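Local structure of Adp-ribosyltransferase (Staphylococcus aureus, 1OJZ) at residues L87-L92 with R150-K155; T7-A12 with Q140-A145. The protein transfers ADP-ribose from NAD to a target protein, probably a Rho-type GTPase as in related C3 exoenzymes. One frame throughout, in Å; residues are numbered along the deposited sequence.

In the fold
Helix 9-23 starts in the first segment of contact 2. The chain then runs through the N-terminal helices and strand 81-87, passes the first segment of contact 1 and reaches 140-145. There contact 2 closes a loop of 127 residues. A few residues on, 150-155 meets 87-92, and contact 1 closes a loop of 57 residues. The segments alternate, so the two loops cross and neither nests in the other. Contact 1 joins an outer strand of the five-stranded sheet to its neighbour. Contact 2 ties the N-terminal helix to the end of strand 137-140. Glu153 and Ser143 probably hydrogen-bond between the contacts, and both contacts touch NAD.

Contact 1: residues L87-L92 with R150-K155; sequences LNLDYL and RPIELK. With NAD (nicotinamide-adenine-dinucleotide), chain B.
Leu87 pairs with Ile152 through two backbone hydrogen bonds. Leu87 N gives to Ile152 O at 2.8 Å, nearly straight at 170°, and Ile152 N gives back to Leu87 O. This is an antiparallel hydrogen-bonded pair, and both side chains lie on the same face of the sheet. Leu87 CD1 reaches Leu154 CB at 4.1 Å and lies over one face of the Tyr91 ring, toward its rim. Leu87 CD2 turns to the adenosine ribose of NAD.

Asn88 leaves the strand. Its backbone N donates to ribose O2B of NAD at 2.8 Å. Asn88 ND2 sits above one face of the Arg150 guanidinium, offset toward its rim, with the amide plane tilted 61° from it, and bonds weakly to O3B of NAD. The Arg150 chain is extended from CG to NE, which carries the guanidinium past Asn88 to the nicotinamide-side phosphate. NH2 gives to O2N of NAD at 2.8 Å, and NH1 adds a longer bond to the same oxygen. NH1 is also held by Leu86 O, which helps to fix the group.

Leu89 begins a 3-10 turn and sets CD2 against Pro151 CB at 3.6 Å. Asp90 OD2 is modelled only 2.4 Å from O2B of NAD, so the length is doubtful. Tyr91 has CG anti to the backbone N (chi1 166°). This turns the Tyr91 ring so that its edge meets the adenine at NAD C5A; the hydroxyl bonds to that of Tyr189. Leu92 CG packs on Ile152 CD1 at 3.7 Å, the methyl that Leu89 and Tyr91 also touch.

The strand pair with its turn lines part of the NAD cleft of the ADP-ribosyltransferase fold, at the adenosine and nicotinamide-side phosphate. Arg150 probably belongs to the phosphate-nicotinamide loop known from C3 exoenzymes.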
ATOM      1  N   LEU A  87      -2.910   6.453   4.238  1.00 22.13           N
ATOM      2  CA  LEU A  87      -1.745   7.285   4.494  1.00 22.52           C
ATOM      3  C   LEU A  87      -2.080   8.603   5.185  1.00 22.01           C
ATOM      4  O   LEU A  87      -3.231   9.044   5.189  1.00 19.34           O
ATOM      5  CB  LEU A  87      -1.043   7.578   3.161  1.00 20.29           C
ATOM      6  CG  LEU A  87      -0.629   6.354   2.336  1.00 21.47           C
ATOM      7  CD1 LEU A  87      -0.452   6.755   0.870  1.00 20.32           C
ATOM      8  CD2 LEU A  87       0.648   5.760   2.907  1.00 21.89           C
ATOM      9  N   ASN A  88      -1.052   9.219   5.767  1.00 21.94           N
ATOM     10  CA  ASN A  88      -1.181  10.504   6.441  1.00 20.98           C
ATOM     11  C   ASN A  88      -0.840  11.594   5.412  1.00 21.55           C
ATOM     12  O   ASN A  88      -0.336  11.295   4.326  1.00 20.51           O
ATOM     13  CB  ASN A  88      -0.229  10.573   7.644  1.00 22.13           C
ATOM     14  CG  ASN A  88      -0.580   9.554   8.725  1.00 24.28           C
ATOM     15  OD1 ASN A  88      -1.719   9.488   9.176  1.00 24.91           O
ATOM     16  ND2 ASN A  88       0.399   8.760   9.138  1.00 22.71           N
ATOM     17  N   LEU A  89      -1.110  12.850   5.749  1.00 20.59           N
ATOM     18  CA  LEU A  89      -0.858  13.954   4.831  1.00 21.72           C
ATOM     19  C   LEU A  89       0.601  14.170   4.472  1.00 22.27           C
ATOM     20  O   LEU A  89       0.897  14.818   3.467  1.00 22.55           O
ATOM     21  CB  LEU A  89      -1.453  15.250   5.384  1.00 23.24           C
ATOM     22  CG  LEU A  89      -2.975  15.238   5.584  1.00 22.73           C
ATOM     23  CD1 LEU A  89      -3.446  16.642   5.926  1.00 22.30           C
ATOM     24  CD2 LEU A  89      -3.674  14.741   4.328  1.00 23.84           C
ATOM     25  N   ASP A  90       1.512  13.629   5.275  1.00 22.89           N
ATOM     26  CA  ASP A  90       2.937  13.775   4.988  1.00 25.38           C
ATOM     27  C   ASP A  90       3.262  13.191   3.610  1.00 25.63           C
ATOM     28  O   ASP A  90       4.206  13.619   2.946  1.00 24.42           O
ATOM     29  CB  ASP A  90       3.781  13.071   6.059  1.00 26.77           C
ATOM     30  CG  ASP A  90       3.426  11.607   6.217  1.00 28.36           C
ATOM     31  OD1 ASP A  90       4.124  10.900   6.976  1.00 26.30           O
ATOM     32  OD2 ASP A  90       2.448  11.161   5.586  1.00 27.97           O
ATOM     33  N   TYR A  91       2.469  12.212   3.191  1.00 26.16           N
ATOM     34  CA  TYR A  91       2.650  11.561   1.898  1.00 26.14           C
ATOM     35  C   TYR A  91       2.662  12.580   0.769  1.00 26.72           C
ATOM     36  O   TYR A  91       3.412  12.438  -0.195  1.00 28.33           O
ATOM     37  CB  TYR A  91       1.526  10.542   1.669  1.00 24.40           C
ATOM     38  CG  TYR A  91       1.404  10.030   0.250  1.00 25.27           C
ATOM     39  CD1 TYR A  91       2.245   9.026  -0.231  1.00 25.77           C
ATOM     40  CD2 TYR A  91       0.436  10.548  -0.612  1.00 23.47           C
ATOM     41  CE1 TYR A  91       2.120   8.548  -1.540  1.00 27.29           C
ATOM     42  CE2 TYR A  91       0.302  10.085  -1.912  1.00 26.58           C
ATOM     43  CZ  TYR A  91       1.142   9.084  -2.376  1.00 29.33           C
ATOM     44  OH  TYR A  91       0.994   8.626  -3.670  1.00 28.63           O
ATOM     45  N   LEU A  92       1.841  13.617   0.907  1.00 25.54           N
ATOM     46  CA  LEU A  92       1.727  14.656  -0.109  1.00 25.96           C
ATOM     47  C   LEU A  92       2.943  15.560  -0.270  1.00 28.20           C
ATOM     48  O   LEU A  92       3.012  16.336  -1.221  1.00 26.11           O
ATOM     49  CB  LEU A  92       0.513  15.532   0.172  1.00 22.18           C
ATOM     50  CG  LEU A  92      -0.853  14.860   0.233  1.00 19.76           C
ATOM     51  CD1 LEU A  92      -1.854  15.873   0.735  1.00 18.55           C
ATOM     52  CD2 LEU A  92      -1.248  14.325  -1.131  1.00 14.37           C
ATOM     53  N   ARG A 150      -6.837   7.520   9.213  1.00 29.41           N
ATOM     54  CA  ARG A 150      -5.962   8.297   8.327  1.00 26.32           C
ATOM     55  C   ARG A 150      -6.690   9.069   7.220  1.00 25.80           C
ATOM     56  O   ARG A 150      -7.670   8.594   6.649  1.00 23.80           O
ATOM     57  CB  ARG A 150      -4.886   7.393   7.721  1.00 26.40           C
ATOM     58  CG  ARG A 150      -3.858   6.904   8.734  1.00 23.16           C
ATOM     59  CD  ARG A 150      -2.750   6.108   8.055  1.00 23.16           C
ATOM     60  NE  ARG A 150      -1.622   5.883   8.954  1.00 23.09           N
ATOM     61  CZ  ARG A 150      -0.491   5.274   8.609  1.00 26.18           C
ATOM     62  NH1 ARG A 150      -0.326   4.816   7.375  1.00 23.84           N
ATOM     63  NH2 ARG A 150       0.482   5.126   9.503  1.00 27.23           N
ATOM     64  N   PRO A 151      -6.197  10.282   6.900  1.00 25.24           N
ATOM     65  CA  PRO A 151      -6.717  11.217   5.893  1.00 24.23           C
ATOM     66  C   PRO A 151      -6.782  10.728   4.448  1.00 23.15           C
ATOM     67  O   PRO A 151      -7.789  10.912   3.762  1.00 22.14           O
ATOM     68  CB  PRO A 151      -5.779  12.420   6.019  1.00 24.54           C
ATOM     69  CG  PRO A 151      -5.246  12.313   7.402  1.00 27.02           C
ATOM     70  CD  PRO A 151      -4.996  10.847   7.538  1.00 23.71           C
ATOM     71  N   ILE A 152      -5.702  10.112   3.984  1.00 20.50           N
ATOM     72  CA  ILE A 152      -5.635   9.653   2.602  1.00 21.03           C
ATOM     73  C   ILE A 152      -5.853   8.165   2.420  1.00 20.95           C
ATOM     74  O   ILE A 152      -5.395   7.352   3.212  1.00 23.06           O
ATOM     75  CB  ILE A 152      -4.262  10.000   1.982  1.00 19.17           C
ATOM     76  CG1 ILE A 152      -4.071  11.520   1.987  1.00 19.75           C
ATOM     77  CG2 ILE A 152      -4.159   9.454   0.554  1.00 18.85           C
ATOM     78  CD1 ILE A 152      -2.641  11.943   1.738  1.00 13.42           C
ATOM     79  N   GLU A 153      -6.561   7.821   1.356  1.00 22.07           N
ATOM     80  CA  GLU A 153      -6.790   6.430   1.032  1.00 24.78           C
ATOM     81  C   GLU A 153      -6.302   6.235  -0.394  1.00 23.88           C
ATOM     82  O   GLU A 153      -6.890   6.751  -1.339  1.00 23.20           O
ATOM     83  CB  GLU A 153      -8.271   6.077   1.127  1.00 29.25           C
ATOM     84  CG  GLU A 153      -8.566   4.637   0.732  1.00 34.61           C
ATOM     85  CD  GLU A 153     -10.039   4.299   0.828  1.00 37.89           C
ATOM     86  OE1 GLU A 153     -10.565   4.247   1.960  1.00 40.05           O
ATOM     87  OE2 GLU A 153     -10.671   4.094  -0.232  1.00 38.18           O
ATOM     88  N   LEU A 154      -5.202   5.513  -0.539  1.00 23.89           N
ATOM     89  CA  LEU A 154      -4.651   5.245  -1.856  1.00 24.10           C
ATOM     90  C   LEU A 154      -5.344   3.965  -2.326  1.00 22.78           C
ATOM     91  O   LEU A 154      -5.008   2.879  -1.869  1.00 22.59           O
ATOM     92  CB  LEU A 154      -3.137   5.016  -1.747  1.00 26.19           C
ATOM     93  CG  LEU A 154      -2.213   5.307  -2.933  1.00 27.49           C
ATOM     94  CD1 LEU A 154      -0.862   4.651  -2.671  1.00 27.11           C
ATOM     95  CD2 LEU A 154      -2.824   4.804  -4.225  1.00 25.85           C
ATOM     96  N   LYS A 155      -6.317   4.100  -3.222  1.00 22.05           N
ATOM     97  CA  LYS A 155      -7.068   2.959  -3.746  1.00 21.36           C
ATOM     98  C   LYS A 155      -6.340   2.403  -4.967  1.00 19.19           C
ATOM     99  O   LYS A 155      -6.382   2.995  -6.045  1.00 19.49           O
ATOM    100  CB  LYS A 155      -8.483   3.413  -4.124  1.00 22.70           C
ATOM    101  CG  LYS A 155      -9.391   2.326  -4.679  1.00 23.35           C
ATOM    102  CD  LYS A 155     -10.770   2.906  -4.966  1.00 23.04           C
ATOM    103  CE  LYS A 155     -11.753   1.848  -5.445  1.00 26.60           C
ATOM    104  NZ  LYS A 155     -13.070   2.446  -5.822  1.00 23.16           N
TER
HETATM  105  PA  NAD B 500       4.701   3.367   5.714  1.00 31.53           P
HETATM  106  O1A NAD B 500       3.820   3.667   4.569  1.00 31.13           O
HETATM  107  O2A NAD B 500       6.052   2.800   5.455  1.00 33.37           O
HETATM  108  O5B NAD B 500       4.836   4.690   6.599  1.00 35.66           O
HETATM  109  C5B NAD B 500       5.298   5.907   5.991  1.00 38.14           C
HETATM  110  C4B NAD B 500       4.462   7.049   6.505  1.00 37.48           C
HETATM  111  O4B NAD B 500       4.979   8.187   5.728  1.00 33.36           O
HETATM  112  C3B NAD B 500       2.944   6.928   6.181  1.00 38.19           C
HETATM  113  O3B NAD B 500       2.208   7.135   7.420  1.00 41.94           O
HETATM  114  C2B NAD B 500       2.613   7.967   5.134  1.00 35.49           C
HETATM  115  O2B NAD B 500       1.668   8.926   5.417  1.00 36.10           O
HETATM  116  C1B NAD B 500       4.015   8.508   4.718  1.00 35.16           C
HETATM  117  N9A NAD B 500       4.484   7.897   3.462  1.00 33.39           N
HETATM  118  C8A NAD B 500       4.303   6.640   2.864  1.00 33.45           C
HETATM  119  N7A NAD B 500       4.907   6.508   1.708  1.00 32.09           N
HETATM  120  C5A NAD B 500       5.516   7.665   1.452  1.00 32.16           C
HETATM  121  C6A NAD B 500       6.342   8.125   0.333  1.00 33.07           C
HETATM  122  N6A NAD B 500       6.612   7.362  -0.706  1.00 32.49           N
HETATM  123  N1A NAD B 500       6.799   9.430   0.452  1.00 33.19           N
HETATM  124  C2A NAD B 500       6.555  10.258   1.487  1.00 33.66           C
HETATM  125  N3A NAD B 500       5.778   9.864   2.584  1.00 31.55           N
HETATM  126  C4A NAD B 500       5.276   8.560   2.526  1.00 31.94           C
HETATM  127  O3  NAD B 500       3.952   2.381   6.692  1.00 29.60           O
HETATM  128  PN  NAD B 500       2.431   2.405   7.255  1.00 28.54           P
HETATM  129  O1N NAD B 500       1.521   2.424   6.108  1.00 31.35           O
HETATM  130  O2N NAD B 500       2.368   3.522   8.245  1.00 28.86           O
HETATM  131  O5D NAD B 500       2.365   0.938   7.898  1.00 31.07           O
HETATM  132  C5D NAD B 500       3.150   0.586   9.064  1.00 29.81           C
HETATM  133  C4D NAD B 500       2.473  -0.531   9.772  1.00 31.80           C
HETATM  134  O4D NAD B 500       1.011  -0.515   9.457  1.00 28.88           O
HETATM  135  C3D NAD B 500       2.958  -1.969   9.358  1.00 33.04           C
HETATM  136  O3D NAD B 500       3.223  -2.766  10.537  1.00 33.72           O
HETATM  137  C2D NAD B 500       1.785  -2.570   8.559  1.00 32.78           C
HETATM  138  O2D NAD B 500       1.773  -3.973   8.661  1.00 37.24           O
HETATM  139  C1D NAD B 500       0.536  -1.856   9.211  1.00 30.11           C
HETATM  140  N1N NAD B 500      -0.748  -1.779   8.386  1.00 27.85           N
HETATM  141  C2N NAD B 500      -0.914  -0.592   7.559  1.00 25.49           C
HETATM  142  C3N NAD B 500      -1.635  -0.570   6.420  1.00 23.32           C
HETATM  143  C7N NAD B 500      -1.805   0.696   5.616  1.00 22.59           C
HETATM  144  O7N NAD B 500      -2.816   0.787   4.879  1.00 18.62           O
HETATM  145  N7N NAD B 500      -0.905   1.681   5.721  1.00 21.82           N
HETATM  146  C4N NAD B 500      -2.330  -1.821   5.902  1.00 20.96           C
HETATM  147  C5N NAD B 500      -1.595  -3.039   6.377  1.00 23.60           C
HETATM  148  C6N NAD B 500      -1.110  -3.022   7.714  1.00 24.77           C

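Contact 2: residues T7-A12 with Q140-A145; sequences TDLVEA and QLVSGA. With NAD (nicotinamide-adenine-dinucleotide), chain B.
Val142 presents its two methyls to the start of helix 9-23. CG2 lies 3.8 Å from Leu9 CD2 and also 3.8 Å from Ala12 CB, so it touches residues one helical turn apart. The Leu9 side chain crosses that of Val142 at about a right angle. Leu9 CG is anti to its carbonyl carbon (chi1 -59°), which brings CD2 round to both Val142 methyls. Val142 CG1 faces the Thr7 backbone, with Thr7 O 4.2 Å away.

Leu141 comes to the same alanine from another direction. Its CD1 sits 3.7 Å from Ala12 CB and also touches Ala12 O. The side-chain contacts are apolar, some methyls also lie against backbone oxygens, and no hydrogen bond joins the two segments. Phe6 adds to the apolar cover of Leu141 and Val142, and Gln179 lies against Leu9 and Ala12.

Asp8 caps the N-terminal end of helix 9-23. Asp8 OD2 accepts from Glu11 N at 3.1 Å, using its anti lone pair. On the other side, Val142 to Ala145 make a type II beta turn, closed by Ala145 N on Val142 O. Gly144 takes a positive phi of 92°, where a CB would press on the preceding carbonyl oxygen. The turn follows strand 137-140, which ends in Ser-Thr-Gln, the counterpart of the Ser-Thr-Ser motif of related enzymes, and probably leads into the phosphate-nicotinamide loop.

Gln140 takes no part in the helix contact; its amide reaches the nicotinamide of NAD. Its side chain, extended beyond CG, lets NE2 give to the carboxamide oxygen O7N of NAD at 3.1 Å, with an angle of 160°. The other end of the amide, OE1, accepts from Ala146 N just past the turn. Ser143 OG bonds to Glu153 OE1 on strand 152-158 of the larger sheet.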
ATOM      1  N   THR A   7     -15.582  -5.832   1.146  1.00 27.54           N
ATOM      2  CA  THR A   7     -16.173  -5.012   2.202  1.00 29.81           C
ATOM      3  C   THR A   7     -16.508  -5.958   3.353  1.00 29.27           C
ATOM      4  O   THR A   7     -16.771  -5.532   4.479  1.00 30.61           O
ATOM      5  CB  THR A   7     -17.479  -4.304   1.747  1.00 30.16           C
ATOM      6  OG1 THR A   7     -18.420  -5.278   1.284  1.00 30.91           O
ATOM      7  CG2 THR A   7     -17.196  -3.304   0.643  1.00 30.77           C
ATOM      8  N   ASP A   8     -16.495  -7.254   3.060  1.00 30.50           N
ATOM      9  CA  ASP A   8     -16.775  -8.267   4.073  1.00 30.83           C
ATOM     10  C   ASP A   8     -15.470  -8.949   4.461  1.00 30.23           C
ATOM     11  O   ASP A   8     -14.756  -9.476   3.606  1.00 31.18           O
ATOM     12  CB  ASP A   8     -17.745  -9.319   3.543  1.00 32.28           C
ATOM     13  CG  ASP A   8     -18.181 -10.289   4.621  1.00 34.94           C
ATOM     14  OD1 ASP A   8     -19.021  -9.898   5.462  1.00 37.21           O
ATOM     15  OD2 ASP A   8     -17.674 -11.431   4.638  1.00 32.99           O
ATOM     16  N   LEU A   9     -15.169  -8.947   5.755  1.00 29.43           N
ATOM     17  CA  LEU A   9     -13.939  -9.546   6.259  1.00 29.26           C
ATOM     18  C   LEU A   9     -13.846 -11.043   6.015  1.00 28.92           C
ATOM     19  O   LEU A   9     -12.784 -11.553   5.677  1.00 30.57           O
ATOM     20  CB  LEU A   9     -13.795  -9.240   7.749  1.00 28.14           C
ATOM     21  CG  LEU A   9     -13.762  -7.735   8.031  1.00 28.13           C
ATOM     22  CD1 LEU A   9     -13.782  -7.480   9.526  1.00 29.61           C
ATOM     23  CD2 LEU A   9     -12.525  -7.130   7.394  1.00 26.77           C
ATOM     24  N   VAL A  10     -14.954 -11.753   6.175  1.00 29.42           N
ATOM     25  CA  VAL A  10     -14.930 -13.192   5.959  1.00 29.22           C
ATOM     26  C   VAL A  10     -14.598 -13.554   4.513  1.00 28.32           C
ATOM     27  O   VAL A  10     -13.838 -14.485   4.259  1.00 27.20           O
ATOM     28  CB  VAL A  10     -16.271 -13.836   6.351  1.00 28.01           C
ATOM     29  CG1 VAL A  10     -16.245 -15.330   6.042  1.00 28.66           C
ATOM     30  CG2 VAL A  10     -16.524 -13.615   7.829  1.00 29.23           C
ATOM     31  N   GLU A  11     -15.172 -12.822   3.564  1.00 29.13           N
ATOM     32  CA  GLU A  11     -14.915 -13.092   2.157  1.00 27.63           C
ATOM     33  C   GLU A  11     -13.463 -12.775   1.824  1.00 25.29           C
ATOM     34  O   GLU A  11     -12.830 -13.481   1.047  1.00 26.38           O
ATOM     35  CB  GLU A  11     -15.849 -12.258   1.284  1.00 30.77           C
ATOM     36  CG  GLU A  11     -17.305 -12.650   1.389  1.00 33.45           C
ATOM     37  CD  GLU A  11     -17.582 -14.030   0.826  1.00 34.23           C
ATOM     38  OE1 GLU A  11     -18.764 -14.405   0.736  1.00 37.96           O
ATOM     39  OE2 GLU A  11     -16.623 -14.742   0.467  1.00 39.06           O
ATOM     40  N   ALA A  12     -12.945 -11.705   2.420  1.00 25.17           N
ATOM     41  CA  ALA A  12     -11.565 -11.287   2.203  1.00 26.23           C
ATOM     42  C   ALA A  12     -10.600 -12.340   2.747  1.00 26.13           C
ATOM     43  O   ALA A  12      -9.636 -12.721   2.084  1.00 27.40           O
ATOM     44  CB  ALA A  12     -11.320  -9.951   2.887  1.00 23.02           C
ATOM     45  N   GLN A 140      -4.350  -2.934   2.718  1.00 21.72           N
ATOM     46  CA  GLN A 140      -5.429  -3.725   3.299  1.00 21.47           C
ATOM     47  C   GLN A 140      -6.488  -4.080   2.254  1.00 19.38           C
ATOM     48  O   GLN A 140      -6.868  -3.243   1.423  1.00 16.61           O
ATOM     49  CB  GLN A 140      -6.053  -2.983   4.499  1.00 21.87           C
ATOM     50  CG  GLN A 140      -6.265  -1.492   4.322  1.00 25.59           C
ATOM     51  CD  GLN A 140      -6.500  -0.762   5.647  1.00 27.78           C
ATOM     52  OE1 GLN A 140      -7.510  -0.969   6.317  1.00 31.07           O
ATOM     53  NE2 GLN A 140      -5.556   0.094   6.026  1.00 26.72           N
ATOM     54  N   LEU A 141      -6.927  -5.340   2.281  1.00 18.91           N
ATOM     55  CA  LEU A 141      -7.934  -5.856   1.349  1.00 20.87           C
ATOM     56  C   LEU A 141      -9.272  -5.184   1.584  1.00 21.34           C
ATOM     57  O   LEU A 141     -10.088  -5.065   0.678  1.00 23.04           O
ATOM     58  CB  LEU A 141      -8.131  -7.368   1.535  1.00 22.55           C
ATOM     59  CG  LEU A 141      -7.688  -8.351   0.451  1.00 23.34           C
ATOM     60  CD1 LEU A 141      -8.231  -9.739   0.802  1.00 20.86           C
ATOM     61  CD2 LEU A 141      -8.194  -7.910  -0.914  1.00 22.60           C
ATOM     62  N   VAL A 142      -9.505  -4.788   2.829  1.00 21.20           N
ATOM     63  CA  VAL A 142     -10.743  -4.124   3.205  1.00 22.27           C
ATOM     64  C   VAL A 142     -10.381  -2.775   3.796  1.00 21.60           C
ATOM     65  O   VAL A 142      -9.685  -2.697   4.813  1.00 22.01           O
ATOM     66  CB  VAL A 142     -11.520  -4.941   4.257  1.00 22.46           C
ATOM     67  CG1 VAL A 142     -12.794  -4.197   4.663  1.00 22.85           C
ATOM     68  CG2 VAL A 142     -11.848  -6.318   3.699  1.00 24.20           C
ATOM     69  N   SER A 143     -10.836  -1.711   3.149  1.00 23.01           N
ATOM     70  CA  SER A 143     -10.536  -0.372   3.629  1.00 26.44           C
ATOM     71  C   SER A 143     -11.073  -0.197   5.040  1.00 28.33           C
ATOM     72  O   SER A 143     -12.208  -0.580   5.328  1.00 30.35           O
ATOM     73  CB  SER A 143     -11.164   0.674   2.709  1.00 27.30           C
ATOM     74  OG  SER A 143     -10.854   1.982   3.160  1.00 32.41           O
ATOM     75  N   GLY A 144     -10.257   0.373   5.919  1.00 28.76           N
ATOM     76  CA  GLY A 144     -10.691   0.594   7.286  1.00 29.74           C
ATOM     77  C   GLY A 144     -10.355  -0.519   8.258  1.00 30.09           C
ATOM     78  O   GLY A 144     -10.514  -0.352   9.464  1.00 31.65           O
ATOM     79  N   ALA A 145      -9.898  -1.660   7.751  1.00 31.08           N
ATOM     80  CA  ALA A 145      -9.546  -2.774   8.624  1.00 31.18           C
ATOM     81  C   ALA A 145      -8.376  -2.365   9.519  1.00 33.18           C
ATOM     82  O   ALA A 145      -8.101  -3.015  10.528  1.00 33.28           O
ATOM     83  CB  ALA A 145      -9.170  -4.004   7.792  1.00 29.63           C
TER
HETATM   84  PA  NAD B 500       4.701   3.367   5.714  1.00 31.53           P
HETATM   85  O1A NAD B 500       3.820   3.667   4.569  1.00 31.13           O
HETATM   86  O2A NAD B 500       6.052   2.800   5.455  1.00 33.37           O
HETATM   87  O5B NAD B 500       4.836   4.690   6.599  1.00 35.66           O
HETATM   88  C5B NAD B 500       5.298   5.907   5.991  1.00 38.14           C
HETATM   89  C4B NAD B 500       4.462   7.049   6.505  1.00 37.48           C
HETATM   90  O4B NAD B 500       4.979   8.187   5.728  1.00 33.36           O
HETATM   91  C3B NAD B 500       2.944   6.928   6.181  1.00 38.19           C
HETATM   92  O3B NAD B 500       2.208   7.135   7.420  1.00 41.94           O
HETATM   93  C2B NAD B 500       2.613   7.967   5.134  1.00 35.49           C
HETATM   94  O2B NAD B 500       1.668   8.926   5.417  1.00 36.10           O
HETATM   95  C1B NAD B 500       4.015   8.508   4.718  1.00 35.16           C
HETATM   96  N9A NAD B 500       4.484   7.897   3.462  1.00 33.39           N
HETATM   97  C8A NAD B 500       4.303   6.640   2.864  1.00 33.45           C
HETATM   98  N7A NAD B 500       4.907   6.508   1.708  1.00 32.09           N
HETATM   99  C5A NAD B 500       5.516   7.665   1.452  1.00 32.16           C
HETATM  100  C6A NAD B 500       6.342   8.125   0.333  1.00 33.07           C
HETATM  101  N6A NAD B 500       6.612   7.362  -0.706  1.00 32.49           N
HETATM  102  N1A NAD B 500       6.799   9.430   0.452  1.00 33.19           N
HETATM  103  C2A NAD B 500       6.555  10.258   1.487  1.00 33.66           C
HETATM  104  N3A NAD B 500       5.778   9.864   2.584  1.00 31.55           N
HETATM  105  C4A NAD B 500       5.276   8.560   2.526  1.00 31.94           C
HETATM  106  O3  NAD B 500       3.952   2.381   6.692  1.00 29.60           O
HETATM  107  PN  NAD B 500       2.431   2.405   7.255  1.00 28.54           P
HETATM  108  O1N NAD B 500       1.521   2.424   6.108  1.00 31.35           O
HETATM  109  O2N NAD B 500       2.368   3.522   8.245  1.00 28.86           O
HETATM  110  O5D NAD B 500       2.365   0.938   7.898  1.00 31.07           O
HETATM  111  C5D NAD B 500       3.150   0.586   9.064  1.00 29.81           C
HETATM  112  C4D NAD B 500       2.473  -0.531   9.772  1.00 31.80           C
HETATM  113  O4D NAD B 500       1.011  -0.515   9.457  1.00 28.88           O
HETATM  114  C3D NAD B 500       2.958  -1.969   9.358  1.00 33.04           C
HETATM  115  O3D NAD B 500       3.223  -2.766  10.537  1.00 33.72           O
HETATM  116  C2D NAD B 500       1.785  -2.570   8.559  1.00 32.78           C
HETATM  117  O2D NAD B 500       1.773  -3.973   8.661  1.00 37.24           O
HETATM  118  C1D NAD B 500       0.536  -1.856   9.211  1.00 30.11           C
HETATM  119  N1N NAD B 500      -0.748  -1.779   8.386  1.00 27.85           N
HETATM  120  C2N NAD B 500      -0.914  -0.592   7.559  1.00 25.49           C
HETATM  121  C3N NAD B 500      -1.635  -0.570   6.420  1.00 23.32           C
HETATM  122  C7N NAD B 500      -1.805   0.696   5.616  1.00 22.59           C
HETATM  123  O7N NAD B 500      -2.816   0.787   4.879  1.00 18.62           O
HETATM  124  N7N NAD B 500      -0.905   1.681   5.721  1.00 21.82           N
HETATM  125  C4N NAD B 500      -2.330  -1.821   5.902  1.00 20.96           C
HETATM  126  C5N NAD B 500      -1.595  -3.039   6.377  1.00 23.60           C
HETATM  127  C6N NAD B 500      -1.110  -3.022   7.714  1.00 24.77           C